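Local coordinates for F5/8 type C domain protein (Bacteroides ovatus, PDB 4ZRX) that probably acts as an alpha-L-fucosidase, cleaving L-fucose from glycans with a TIM-barrel domain followed by accessory beta domains, at residues K231-E236 / Y315-G320; A87-V92 / L325-P330; H310-Y315 / E461-E466; E402-E407 / Y425-R430. One frame throughout, in Å; residues are numbered along the deposited sequence. Where two conformers were deposited one is given.

Contact 1 (K231-E236 / Y315-G320)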
loop_
_atom_site.group_PDB
_atom_site.type_symbol
_atom_site.label_atom_id
_atom_site.label_comp_id
_atom_site.label_asym_id
_atom_site.label_seq_id
_atom_site.Cartn_x
_atom_site.Cartn_y
_atom_site.Cartn_z
ATOM N N LYS A 231 0.718 2.703 4.432
ATOM C CA LYS A 231 1.725 3.115 3.484
ATOM C C LYS A 231 1.952 2.107 2.343
ATOM O O LYS A 231 2.710 2.405 1.420
ATOM C CB LYS A 231 3.040 3.305 4.233
ATOM C CG LYS A 231 2.955 4.406 5.273
ATOM C CD LYS A 231 3.237 5.735 4.662
ATOM C CE LYS A 231 3.647 6.768 5.704
ATOM N NZ LYS A 231 2.513 7.659 5.978
ATOM N N GLY A 232 1.301 0.946 2.395
ATOM C CA GLY A 232 1.432 -0.060 1.325
ATOM C C GLY A 232 2.559 -1.044 1.516
ATOM O O GLY A 232 3.012 -1.673 0.544
ATOM N N VAL A 233 2.950 -1.245 2.780
ATOM C CA VAL A 233 4.133 -2.089 3.093
ATOM C C VAL A 233 3.732 -3.252 3.979
ATOM O O VAL A 233 3.269 -3.046 5.097
ATOM C CB VAL A 233 5.244 -1.292 3.796
ATOM C CG1 VAL A 233 6.500 -2.173 3.954
ATOM C CG2 VAL A 233 5.626 -0.072 2.936
ATOM N N GLY A 234 3.816 -4.469 3.458
ATOM C CA GLY A 234 3.562 -5.638 4.288
ATOM C C GLY A 234 4.803 -6.076 5.014
ATOM O O GLY A 234 5.746 -5.296 5.185
ATOM N N ARG A 235 4.802 -7.324 5.449
ATOM C CA ARG A 235 5.911 -7.886 6.197
ATOM C C ARG A 235 6.573 -8.969 5.363
ATOM O O ARG A 235 5.895 -9.846 4.760
ATOM C CB ARG A 235 5.378 -8.595 7.422
ATOM C CG ARG A 235 4.778 -7.704 8.538
ATOM C CD ARG A 235 4.154 -8.550 9.658
ATOM N NE ARG A 235 3.579 -7.622 10.643
ATOM C CZ ARG A 235 2.439 -6.954 10.481
ATOM N NH1 ARG A 235 1.663 -7.148 9.417
ATOM N NH2 ARG A 235 2.068 -6.103 11.388
ATOM N N GLU A 236 7.905 -8.951 5.358
ATOM C CA GLU A 236 8.643 -10.100 4.813
ATOM C C GLU A 236 8.305 -11.427 5.507
ATOM O O GLU A 236 8.213 -12.460 4.825
ATOM C CB GLU A 236 10.129 -9.874 4.907
ATOM C CG GLU A 236 10.577 -8.765 3.969
ATOM C CD GLU A 236 12.022 -8.329 4.268
ATOM O OE1 GLU A 236 12.225 -7.776 5.325
ATOM O OE2 GLU A 236 12.903 -8.449 3.417
ATOM N N TYR A 315 3.183 -3.423 -4.803
ATOM C CA TYR A 315 2.716 -4.727 -5.226
ATOM C C TYR A 315 3.616 -5.845 -4.722
ATOM O O TYR A 315 3.171 -6.812 -4.092
ATOM C CB TYR A 315 2.551 -4.706 -6.758
ATOM C CG TYR A 315 1.999 -5.973 -7.305
ATOM C CD1 TYR A 315 0.622 -6.251 -7.294
ATOM C CD2 TYR A 315 2.854 -6.941 -7.782
ATOM C CE1 TYR A 315 0.106 -7.443 -7.777
ATOM C CE2 TYR A 315 2.332 -8.128 -8.329
ATOM C CZ TYR A 315 0.969 -8.375 -8.282
ATOM O OH TYR A 315 0.444 -9.553 -8.791
ATOM N N PHE A 316 4.901 -5.684 -4.937
ATOM C CA PHE A 316 5.861 -6.691 -4.459
ATOM C C PHE A 316 5.942 -6.817 -2.957
ATOM O O PHE A 316 6.267 -7.877 -2.481
ATOM C CB PHE A 316 7.232 -6.488 -5.121
ATOM C CG PHE A 316 7.228 -6.851 -6.594
ATOM C CD1 PHE A 316 7.121 -8.175 -6.972
ATOM C CD2 PHE A 316 7.380 -5.899 -7.567
ATOM C CE1 PHE A 316 7.076 -8.532 -8.283
ATOM C CE2 PHE A 316 7.351 -6.240 -8.883
ATOM C CZ PHE A 316 7.222 -7.542 -9.257
ATOM N N GLN A 317 5.622 -5.755 -2.224
ATOM C CA GLN A 317 5.617 -5.776 -0.799
ATOM C C GLN A 317 4.231 -6.002 -0.175
ATOM O O GLN A 317 4.052 -5.800 1.025
ATOM C CB GLN A 317 6.188 -4.464 -0.264
ATOM C CG GLN A 317 7.691 -4.216 -0.632
ATOM C CD GLN A 317 8.024 -2.739 -0.307
ATOM O OE1 GLN A 317 7.581 -1.827 -0.995
ATOM N NE2 GLN A 317 8.587 -2.528 0.766
ATOM N N SER A 318 3.279 -6.376 -1.005
ATOM C CA SER A 318 1.947 -6.719 -0.575
ATOM C C SER A 318 1.575 -8.078 -1.119
ATOM O O SER A 318 1.681 -9.071 -0.395
ATOM C CB SER A 318 0.927 -5.640 -0.931
ATOM O OG SER A 318 0.955 -5.283 -2.299
ATOM N N VAL A 319 1.124 -8.151 -2.361
ATOM C CA VAL A 319 0.827 -9.407 -3.006
ATOM C C VAL A 319 2.060 -10.325 -2.934
ATOM O O VAL A 319 1.944 -11.516 -2.687
ATOM C CB VAL A 319 0.408 -9.185 -4.439
ATOM C CG1 VAL A 319 0.176 -10.496 -5.169
ATOM C CG2 VAL A 319 -0.884 -8.367 -4.412
ATOM N N GLY A 320 3.241 -9.743 -3.117
ATOM C CA GLY A 320 4.462 -10.513 -2.980
ATOM C C GLY A 320 4.925 -10.850 -1.581
ATOM O O GLY A 320 5.942 -11.551 -1.434
#
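Val-233 turns CG1 anti to its own nitrogen (chi1 -174°), while Gln-317 keeps CG beside its nitrogen (chi1 -64°) and runs extended beyond it. With these torsions the two side chains lie side by side, pointing the same way, and CG1 of Val-233 lies beside the end of the Gln-317 side chain. A glutamine suits this partly exposed place because its long chain can run alongside the valine while its polar end stays near the surface. The firm link is made by the backbone: Gly-234 N donates to Gln-317 O at 2.8 Å, bent at the hydrogen (144°) but nearly in line with the carbonyl. Gly-234 has to be this bare, because a beta carbon would press on that same oxygen. Gly-232 serves differently, its positive phi being hard for other residues to adopt. Gln-317 is where the chain leaves helical geometry, and the turn beyond it is closed by Tyr-315 O, which accepts from both Ser-318 N and Gly-320 N at 3.1 Å. The contact thus ties the loop between strands 225-226 and 241-242 to the C-terminal end of helix 308-316. Beyond it, Ser-318 and Val-319 pack on Leu-325 of strand 324-328, Tyr-315 reaches helix 339-356, and Gly-320 bonds through its backbone to Met-428 of strand 427-431.

Contact 2 (A87-V92 / L325-P330); sequences AGFKMV and LLLNIP
The ring of Phe-89 takes Leu-327 at its edge, with CD2 of the leucine near the ring plane and 3.9 Å from Phe-89 CZ. Ile-329 arrives at the same end of the ring but obliquely, its CD1 lying 4.2 Å from Phe-89 CZ. Leu-327 CB also lies 4.1 Å from Phe-89 CE1. Leu-327 holds CG anti to the nitrogen (chi1 -180°), which extends the side chain toward the ring, the two side chains meeting at a slant. Every touching group is buried and carbon-only, and the long, flat ring covers much of the distance between backbones whose nearest CA atoms, of Phe-89 and Leu-327, are 9.1 Å apart. Gly-88, at positive phi, ends helix 77-86 in a Schellman motif, and the chain then passes through Phe-89 toward strand 91-97. On the other segment the residues alternate: Leu-327 and Ile-329 face the phenylalanine, whereas Asn-328 points away and bonds to His-49, Ser-290 and Trp-295. In the TIM-barrel sheet, strand 44-48 runs parallel between strands 91-97 and 324-328; Phe-89 also touches its Leu-44, and Leu-345 of helix 339-356 packs on both Phe-89 and Ile-329.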
loop_
_atom_site.group_PDB
_atom_site.type_symbol
_atom_site.label_atom_id
_atom_site.label_comp_id
_atom_site.label_asym_id
_atom_site.label_seq_id
_atom_site.Cartn_x
_atom_site.Cartn_y
_atom_site.Cartn_z
ATOM N N ALA A 87 -7.838 -2.414 -15.397
ATOM C CA ALA A 87 -6.600 -2.326 -14.610
ATOM C C ALA A 87 -6.273 -3.530 -13.755
ATOM O O ALA A 87 -5.251 -3.545 -13.116
ATOM C CB ALA A 87 -6.645 -1.082 -13.725
ATOM N N GLY A 88 -7.111 -4.543 -13.739
ATOM C CA GLY A 88 -6.832 -5.786 -13.112
ATOM C C GLY A 88 -7.414 -6.054 -11.754
ATOM O O GLY A 88 -7.086 -7.077 -11.143
ATOM N N PHE A 89 -8.235 -5.150 -11.225
ATOM C CA PHE A 89 -8.826 -5.325 -9.913
ATOM C C PHE A 89 -9.929 -6.357 -9.898
ATOM O O PHE A 89 -10.653 -6.506 -10.889
ATOM C CB PHE A 89 -9.333 -3.976 -9.349
ATOM C CG PHE A 89 -8.230 -2.998 -9.150
ATOM C CD1 PHE A 89 -7.443 -3.063 -8.025
ATOM C CD2 PHE A 89 -7.885 -2.124 -10.136
ATOM C CE1 PHE A 89 -6.396 -2.222 -7.855
ATOM C CE2 PHE A 89 -6.796 -1.264 -9.987
ATOM C CZ PHE A 89 -6.054 -1.308 -8.832
ATOM N N LYS A 90 -10.037 -7.047 -8.776
ATOM C CA LYS A 90 -10.994 -8.145 -8.629
ATOM C C LYS A 90 -12.189 -7.837 -7.761
ATOM O O LYS A 90 -13.096 -8.644 -7.651
ATOM C CB LYS A 90 -10.301 -9.450 -8.151
ATOM C CG LYS A 90 -9.232 -9.916 -9.062
ATOM C CD LYS A 90 -9.706 -10.305 -10.466
ATOM C CE LYS A 90 -8.565 -10.947 -11.234
ATOM N NZ LYS A 90 -8.985 -11.632 -12.477
HETATM N N MSE A 91 -12.182 -6.690 -7.104
HETATM C CA MSE A 91 -13.316 -6.239 -6.318
HETATM C C MSE A 91 -13.190 -4.706 -6.244
HETATM O O MSE A 91 -12.095 -4.141 -6.320
HETATM C CB MSE A 91 -13.281 -6.827 -4.920
HETATM C CG MSE A 91 -14.473 -6.547 -4.139
HETATM SE SE MSE A 91 -14.448 -7.251 -2.367
HETATM C CE MSE A 91 -13.234 -5.943 -1.733
ATOM N N VAL A 92 -14.327 -4.063 -6.128
ATOM C CA VAL A 92 -14.382 -2.656 -5.775
ATOM C C VAL A 92 -15.069 -2.501 -4.445
ATOM O O VAL A 92 -16.099 -3.173 -4.133
ATOM C CB VAL A 92 -15.063 -1.820 -6.860
ATOM C CG1 VAL A 92 -14.339 -1.967 -8.186
ATOM C CG2 VAL A 92 -16.454 -2.214 -7.107
ATOM N N LEU A 325 -3.603 -6.762 -1.721
ATOM C CA LEU A 325 -3.420 -5.343 -1.885
ATOM C C LEU A 325 -4.780 -4.671 -2.213
ATOM O O LEU A 325 -5.368 -4.972 -3.257
ATOM C CB LEU A 325 -2.426 -5.036 -2.972
ATOM C CG LEU A 325 -2.241 -3.605 -3.373
ATOM C CD1 LEU A 325 -1.825 -2.746 -2.181
ATOM C CD2 LEU A 325 -1.266 -3.458 -4.521
ATOM N N LEU A 326 -5.166 -3.741 -1.341
ATOM C CA LEU A 326 -6.380 -2.966 -1.508
ATOM C C LEU A 326 -5.953 -1.530 -1.781
ATOM O O LEU A 326 -5.511 -0.802 -0.851
ATOM C CB LEU A 326 -7.225 -3.038 -0.245
ATOM C CG LEU A 326 -8.406 -2.098 -0.093
ATOM C CD1 LEU A 326 -9.366 -2.334 -1.264
ATOM C CD2 LEU A 326 -9.061 -2.419 1.279
ATOM N N LEU A 327 -5.984 -1.162 -3.044
ATOM C CA LEU A 327 -5.463 0.145 -3.530
ATOM C C LEU A 327 -6.624 1.093 -3.738
ATOM O O LEU A 327 -7.558 0.792 -4.477
ATOM C CB LEU A 327 -4.715 -0.037 -4.802
ATOM C CG LEU A 327 -4.112 1.218 -5.433
ATOM C CD1 LEU A 327 -3.065 1.797 -4.550
ATOM C CD2 LEU A 327 -3.505 0.940 -6.842
ATOM N N ASN A 328 -6.550 2.268 -3.122
ATOM C CA ASN A 328 -7.615 3.248 -3.230
ATOM C C ASN A 328 -7.412 4.194 -4.378
ATOM O O ASN A 328 -6.326 4.756 -4.511
ATOM C CB ASN A 328 -7.665 4.085 -1.950
ATOM C CG ASN A 328 -8.627 5.247 -2.054
ATOM O OD1 ASN A 328 -9.877 5.082 -2.033
ATOM N ND2 ASN A 328 -8.059 6.482 -2.161
ATOM N N ILE A 329 -8.484 4.412 -5.118
ATOM C CA ILE A 329 -8.484 5.395 -6.212
ATOM C C ILE A 329 -9.750 6.229 -6.010
ATOM O O ILE A 329 -10.880 5.697 -6.123
ATOM C CB ILE A 329 -8.512 4.719 -7.630
ATOM C CG1 ILE A 329 -7.270 3.814 -7.804
ATOM C CG2 ILE A 329 -8.552 5.799 -8.698
ATOM C CD1 ILE A 329 -7.535 2.431 -7.498
ATOM N N PRO A 330 -9.578 7.506 -5.701
ATOM C CA PRO A 330 -10.773 8.279 -5.296
ATOM C C PRO A 330 -11.445 8.999 -6.442
ATOM O O PRO A 330 -10.799 9.838 -7.057
ATOM C CB PRO A 330 -10.208 9.306 -4.360
ATOM C CG PRO A 330 -8.785 9.508 -4.829
ATOM C CD PRO A 330 -8.330 8.235 -5.444
#

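Contact 3 (H310-Y315 / E461-E466); sequences HLSDIY and EPLQEE
Leu-463 sets CD1 against Ser-312, 3.7 Å from Ser-312 CB and 3.9 Å from Ser-312 OG. The leucine keeps CG anti to its carbonyl carbon (chi1 -68°), and its branch reaches the helix where the small serine lets an apolar methyl come close to the backbone. Two residues on, Glu-465 turns its carboxylate toward His-310, two residues earlier on the helix than Ser-312. In one of its two conformers OE1 stays 4.4 Å from His-310 N, too long for a bond, and OE2 takes the polar contacts instead. In that conformer OE2 accepts from Glu-466 N at 2.9 Å, nearly straight (164°) though the donor sits 25° out of the carboxylate plane, and also bonds Ser-307 OG. Ser-307 OG in turn bonds His-310 N, so one hydroxyl can link the loop carboxylate to the start of the helix. Asp-313 brings a like charge near Glu-465 but is paired with Lys-309 and Arg-430, which would temper the repulsion. Farther out, Tyr-351 of helix 339-356 touches both Ser-312 and Leu-463 and bonds Glu-461 O. The loop between strands 450-458 and 481-485, in the F5/8 type C family region, is thereby laid along helices 308-316 and 339-356.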
loop_
_atom_site.group_PDB
_atom_site.type_symbol
_atom_site.label_atom_id
_atom_site.label_comp_id
_atom_site.label_asym_id
_atom_site.label_seq_id
_atom_site.Cartn_x
_atom_site.Cartn_y
_atom_site.Cartn_z
ATOM N N HIS A 310 6.825 3.150 -7.555
ATOM C CA HIS A 310 6.299 3.009 -6.204
ATOM C C HIS A 310 5.153 2.016 -6.155
ATOM O O HIS A 310 5.058 1.169 -5.234
ATOM C CB HIS A 310 5.848 4.390 -5.731
ATOM C CG HIS A 310 5.513 4.481 -4.285
ATOM N ND1 HIS A 310 5.149 5.691 -3.711
ATOM C CD2 HIS A 310 5.577 3.595 -3.270
ATOM C CE1 HIS A 310 4.946 5.516 -2.416
ATOM N NE2 HIS A 310 5.168 4.252 -2.128
ATOM N N LEU A 311 4.236 2.068 -7.133
ATOM C CA LEU A 311 3.131 1.115 -7.152
ATOM C C LEU A 311 3.620 -0.323 -7.346
ATOM O O LEU A 311 3.158 -1.257 -6.679
ATOM C CB LEU A 311 2.115 1.473 -8.252
ATOM C CG LEU A 311 1.366 2.779 -7.958
ATOM C CD1 LEU A 311 0.472 3.059 -9.156
ATOM C CD2 LEU A 311 0.452 2.642 -6.757
ATOM N N SER A 312 4.615 -0.486 -8.218
ATOM C CA SER A 312 5.243 -1.791 -8.382
ATOM C C SER A 312 5.876 -2.281 -7.098
ATOM O O SER A 312 5.666 -3.457 -6.670
ATOM C CB SER A 312 6.307 -1.713 -9.500
ATOM O OG SER A 312 7.032 -2.927 -9.558
ATOM N N ASP A 313 6.586 -1.404 -6.415
ATOM C CA ASP A 313 7.201 -1.768 -5.136
ATOM C C ASP A 313 6.145 -2.134 -4.128
ATOM O O ASP A 313 6.310 -3.115 -3.368
ATOM C CB ASP A 313 8.140 -0.716 -4.587
ATOM C CG ASP A 313 9.422 -0.536 -5.444
ATOM O OD1 ASP A 313 9.879 -1.458 -6.180
ATOM O OD2 ASP A 313 9.962 0.583 -5.353
ATOM N N ILE A 314 5.077 -1.347 -4.077
ATOM C CA ILE A 314 3.945 -1.736 -3.208
ATOM C C ILE A 314 3.430 -3.115 -3.547
ATOM O O ILE A 314 3.199 -3.914 -2.636
ATOM C CB ILE A 314 2.812 -0.655 -3.245
ATOM C CG1 ILE A 314 3.280 0.589 -2.476
ATOM C CG2 ILE A 314 1.521 -1.164 -2.625
ATOM C CD1 ILE A 314 2.477 1.823 -2.740
ATOM N N TYR A 315 3.183 -3.423 -4.803
ATOM C CA TYR A 315 2.716 -4.727 -5.226
ATOM C C TYR A 315 3.616 -5.845 -4.722
ATOM O O TYR A 315 3.171 -6.812 -4.092
ATOM C CB TYR A 315 2.551 -4.706 -6.758
ATOM C CG TYR A 315 1.999 -5.973 -7.305
ATOM C CD1 TYR A 315 0.622 -6.251 -7.294
ATOM C CD2 TYR A 315 2.854 -6.941 -7.782
ATOM C CE1 TYR A 315 0.106 -7.443 -7.777
ATOM C CE2 TYR A 315 2.332 -8.128 -8.329
ATOM C CZ TYR A 315 0.969 -8.375 -8.282
ATOM O OH TYR A 315 0.444 -9.553 -8.791
ATOM N N GLU A 461 11.068 -6.127 -15.882
ATOM C CA GLU A 461 11.831 -4.962 -16.309
ATOM C C GLU A 461 12.117 -4.029 -15.082
ATOM O O GLU A 461 11.186 -3.612 -14.363
ATOM C CB GLU A 461 11.055 -4.254 -17.441
ATOM C CG GLU A 461 11.859 -3.573 -18.548
ATOM C CD GLU A 461 12.842 -4.499 -19.272
ATOM O OE1 GLU A 461 12.450 -5.386 -20.073
ATOM O OE2 GLU A 461 14.024 -4.324 -19.023
ATOM N N PRO A 462 13.404 -3.681 -14.823
ATOM C CA PRO A 462 13.659 -2.777 -13.695
ATOM C C PRO A 462 13.118 -1.392 -14.002
ATOM O O PRO A 462 13.186 -0.941 -15.136
ATOM C CB PRO A 462 15.195 -2.773 -13.565
ATOM C CG PRO A 462 15.630 -4.037 -14.260
ATOM C CD PRO A 462 14.681 -4.190 -15.401
ATOM N N LEU A 463 12.512 -0.758 -13.019
ATOM C CA LEU A 463 11.891 0.545 -13.200
ATOM C C LEU A 463 12.727 1.614 -12.531
ATOM O O LEU A 463 13.353 1.365 -11.513
ATOM C CB LEU A 463 10.496 0.535 -12.554
ATOM C CG LEU A 463 9.483 -0.361 -13.257
ATOM C CD1 LEU A 463 8.239 -0.513 -12.367
ATOM C CD2 LEU A 463 9.061 0.092 -14.675
ATOM N N GLN A 464 12.700 2.808 -13.117
ATOM C CA GLN A 464 13.364 3.986 -12.569
ATOM C C GLN A 464 12.385 4.800 -11.738
ATOM O O GLN A 464 11.211 4.943 -12.130
ATOM C CB GLN A 464 13.809 4.935 -13.706
ATOM C CG GLN A 464 14.542 4.290 -14.861
ATOM C CD GLN A 464 15.700 3.454 -14.375
ATOM O OE1 GLN A 464 16.360 3.811 -13.385
ATOM N NE2 GLN A 464 15.950 2.323 -15.041
ATOM N N GLU A 465 12.869 5.381 -10.653
ATOM C CA GLU A 465 12.066 6.339 -9.889
ATOM C C GLU A 465 11.729 7.558 -10.728
ATOM O O GLU A 465 12.407 7.881 -11.712
ATOM C CB GLU A 465 12.764 6.785 -8.598
ATOM C CG GLU A 465 11.787 7.326 -7.523
ATOM C CD GLU A 465 10.482 6.493 -7.391
ATOM O OE1 GLU A 465 10.445 5.507 -6.621
ATOM O OE2 GLU A 465 9.480 6.851 -8.055
ATOM N N GLU A 466 10.655 8.227 -10.340
ATOM C CA GLU A 466 10.239 9.436 -11.019
ATOM C C GLU A 466 11.180 10.557 -10.616
ATOM O O GLU A 466 11.637 10.554 -9.475
ATOM C CB GLU A 466 8.816 9.785 -10.593
ATOM C CG GLU A 466 7.922 9.874 -11.784
ATOM C CD GLU A 466 6.489 9.990 -11.394
ATOM O OE1 GLU A 466 6.216 10.559 -10.301
ATOM O OE2 GLU A 466 5.667 9.474 -12.174
#

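Contact 4 (E402-E407 / Y425-R430). With EDO (1,2-ethanediol), chain F.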
loop_
_atom_site.group_PDB
_atom_site.type_symbol
_atom_site.label_atom_id
_atom_site.label_comp_id
_atom_site.label_asym_id
_atom_site.label_seq_id
_atom_site.Cartn_x
_atom_site.Cartn_y
_atom_site.Cartn_z
ATOM N N GLU A 402 8.935 -21.767 7.316
ATOM C CA GLU A 402 9.562 -20.812 8.212
ATOM C C GLU A 402 10.869 -20.195 7.698
ATOM O O GLU A 402 11.201 -19.076 8.093
ATOM C CB GLU A 402 9.801 -21.435 9.546
ATOM C CG GLU A 402 8.535 -21.807 10.252
ATOM C CD GLU A 402 8.768 -22.608 11.518
ATOM O OE1 GLU A 402 9.514 -23.615 11.404
ATOM O OE2 GLU A 402 8.226 -22.251 12.651
ATOM N N ALA A 403 11.611 -20.917 6.861
ATOM C CA ALA A 403 12.811 -20.371 6.202
ATOM C C ALA A 403 13.112 -21.140 4.942
ATOM O O ALA A 403 12.925 -22.367 4.894
ATOM C CB ALA A 403 14.011 -20.459 7.142
ATOM N N PHE A 404 13.551 -20.432 3.904
ATOM C CA PHE A 404 13.821 -21.099 2.647
ATOM C C PHE A 404 14.902 -20.307 1.903
ATOM O O PHE A 404 15.144 -19.137 2.161
ATOM C CB PHE A 404 12.576 -21.254 1.748
ATOM C CG PHE A 404 12.034 -19.985 1.244
ATOM C CD1 PHE A 404 11.118 -19.225 2.004
ATOM C CD2 PHE A 404 12.364 -19.537 -0.011
ATOM C CE1 PHE A 404 10.639 -18.038 1.509
ATOM C CE2 PHE A 404 11.868 -18.365 -0.523
ATOM C CZ PHE A 404 10.989 -17.579 0.282
ATOM N N THR A 405 15.520 -20.999 0.952
ATOM C CA THR A 405 16.547 -20.486 0.089
ATOM C C THR A 405 16.237 -20.857 -1.352
ATOM O O THR A 405 15.728 -21.939 -1.592
ATOM C CB THR A 405 17.911 -21.110 0.491
ATOM O OG1 THR A 405 18.141 -20.780 1.872
ATOM C CG2 THR A 405 19.062 -20.518 -0.367
ATOM N N VAL A 406 16.561 -19.963 -2.294
ATOM C CA VAL A 406 16.412 -20.188 -3.708
ATOM C C VAL A 406 17.751 -19.948 -4.411
ATOM O O VAL A 406 18.445 -18.982 -4.152
ATOM C CB VAL A 406 15.386 -19.256 -4.363
ATOM C CG1 VAL A 406 15.145 -19.637 -5.720
ATOM C CG2 VAL A 406 14.061 -19.272 -3.553
ATOM N N GLU A 407 18.106 -20.936 -5.268
ATOM C CA GLU A 407 19.317 -20.912 -6.055
ATOM C C GLU A 407 18.984 -21.116 -7.521
ATOM O O GLU A 407 17.976 -21.703 -7.852
ATOM C CB GLU A 407 20.269 -22.010 -5.571
ATOM C CG GLU A 407 20.681 -21.785 -4.146
ATOM C CD GLU A 407 21.246 -23.019 -3.486
ATOM O OE1 GLU A 407 21.072 -24.170 -3.980
ATOM O OE2 GLU A 407 21.865 -22.841 -2.442
ATOM N N TYR A 425 0.332 -17.865 1.149
ATOM C CA TYR A 425 -0.345 -17.866 -0.114
ATOM C C TYR A 425 0.551 -17.573 -1.302
ATOM O O TYR A 425 0.485 -18.272 -2.351
ATOM C CB TYR A 425 -1.516 -16.872 -0.086
ATOM C CG TYR A 425 -2.158 -16.686 -1.414
ATOM C CD1 TYR A 425 -2.929 -17.659 -1.970
ATOM C CD2 TYR A 425 -1.836 -15.569 -2.175
ATOM C CE1 TYR A 425 -3.477 -17.492 -3.252
ATOM C CE2 TYR A 425 -2.346 -15.405 -3.402
ATOM C CZ TYR A 425 -3.159 -16.360 -3.934
ATOM O OH TYR A 425 -3.621 -16.159 -5.213
ATOM N N LYS A 426 1.423 -16.602 -1.150
ATOM C CA LYS A 426 2.304 -16.161 -2.227
ATOM C C LYS A 426 3.414 -15.338 -1.642
ATOM O O LYS A 426 3.172 -14.441 -0.859
ATOM C CB LYS A 426 1.544 -15.383 -3.254
ATOM C CG LYS A 426 2.299 -14.987 -4.483
ATOM C CD LYS A 426 1.406 -14.490 -5.599
ATOM C CE LYS A 426 0.698 -15.631 -6.228
ATOM N NZ LYS A 426 -0.085 -15.261 -7.473
ATOM N N ARG A 427 4.639 -15.622 -2.089
ATOM C CA ARG A 427 5.819 -14.866 -1.716
ATOM C C ARG A 427 6.659 -14.691 -2.977
ATOM O O ARG A 427 6.868 -15.675 -3.742
ATOM C CB ARG A 427 6.616 -15.616 -0.689
ATOM C CG ARG A 427 7.966 -14.976 -0.280
ATOM C CD ARG A 427 7.810 -13.617 0.349
ATOM N NE ARG A 427 8.968 -13.260 1.187
ATOM C CZ ARG A 427 9.956 -12.433 0.851
ATOM N NH1 ARG A 427 9.990 -11.715 -0.258
ATOM N NH2 ARG A 427 10.910 -12.229 1.747
HETATM N N MSE A 428 7.074 -13.458 -3.224
HETATM C CA MSE A 428 7.922 -13.161 -4.365
HETATM C C MSE A 428 9.245 -12.576 -3.908
HETATM O O MSE A 428 9.305 -11.810 -2.939
HETATM C CB MSE A 428 7.252 -12.268 -5.374
HETATM C CG MSE A 428 6.048 -12.939 -5.927
HETATM SE SE MSE A 428 5.111 -12.144 -7.434
HETATM C CE MSE A 428 3.965 -10.959 -6.489
ATOM N N LEU A 429 10.288 -12.971 -4.619
ATOM C CA LEU A 429 11.672 -12.545 -4.360
ATOM C C LEU A 429 12.248 -11.945 -5.602
ATOM O O LEU A 429 12.141 -12.536 -6.692
ATOM C CB LEU A 429 12.515 -13.750 -3.968
ATOM C CG LEU A 429 12.266 -14.348 -2.600
ATOM C CD1 LEU A 429 13.031 -15.664 -2.532
ATOM C CD2 LEU A 429 12.682 -13.345 -1.514
ATOM N N ARG A 430 12.842 -10.772 -5.475
ATOM C CA ARG A 430 13.495 -10.108 -6.541
ATOM C C ARG A 430 15.013 -10.088 -6.287
ATOM O O ARG A 430 15.486 -9.979 -5.144
ATOM C CB ARG A 430 12.949 -8.694 -6.726
ATOM C CG ARG A 430 11.531 -8.694 -7.280
ATOM C CD ARG A 430 11.029 -7.332 -7.672
ATOM N NE ARG A 430 10.861 -6.438 -6.523
ATOM C CZ ARG A 430 10.579 -5.134 -6.628
ATOM N NH1 ARG A 430 10.505 -4.539 -7.824
ATOM N NH2 ARG A 430 10.377 -4.402 -5.551
HETATM C C1 EDO F . -0.179 -12.653 -10.165
HETATM O O1 EDO F . -1.353 -13.358 -9.695
HETATM C C2 EDO F . 1.011 -12.625 -9.180
HETATM O O2 EDO F . 1.735 -13.862 -9.291
#
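Phe-404 meets Arg-427 through carbon, not charge: Arg-427 CG lies at the ring edge, 4.0 Å from Phe-404 CZ, while the guanidinium is turned 82° from the ring plane. The setting is a beta sandwich of two antiparallel sheets, each of four strands; these two strands come from opposite sheets, and the axes of their short segments approach to 10.3 Å and cross at -46°. Phe-404 places CG in the crowded position between its nitrogen and carbonyl carbon (chi1 66°), which projects the ring into the core. There Leu-429, in one of its two conformers, comes from the opposite direction, with CD1 3.6 Å from Phe-404 CE2 and 3.9 Å from Val-406 CG2. That Val-406 methyl also sits at the ring edge, in its plane, so bulky apolar residues fill the middle of the sandwich. Arg-427 suits its place because its aliphatic stem can join this core while NH1 gives a weak bond to Met-428 O, 2.8 Å away. Glu-402 and Ala-403 both face Glu-445, forming a classic beta bulge. Lys-426 belongs to the segment's other side, where it pairs with Glu-43 of the barrel domain. An alanine here would remove the amine, and Glu-43 would probably keep the hydroxyl of Tyr-425 but lose its salt-bridge mate across the domain boundary. Lys-426 NZ also makes a weak bond, 2.9 Å, to O2 of an ethanediol probably carried over from crystallisation.

Overall arrangement
Helix 308-316 and the turn after it connect all four contacts. Contacts 1 and 3 share Tyr-315, their centres about 12 Å apart. Contact 2 lies deeper in the barrel, about 15 Å from contact 1 between centres; Leu-325 packs against both Ser-318 and Ile-314. The barrel joins the sandwich through Gly-320 O and Met-428 N, 2.8 Å apart in a probable hydrogen bond between contacts 1 and 4, and through the salt bridge of Asp-313 OD1 with Arg-430 NH2, 3.1 Å, between contacts 3 and 4. Contacts 2 and 4 do not touch, with nearest atoms about 9 Å apart. The ethanediol, bonded to Glu-43 and weakly to Lys-426, lies at the boundary between these domains and is probably not a natural ligand.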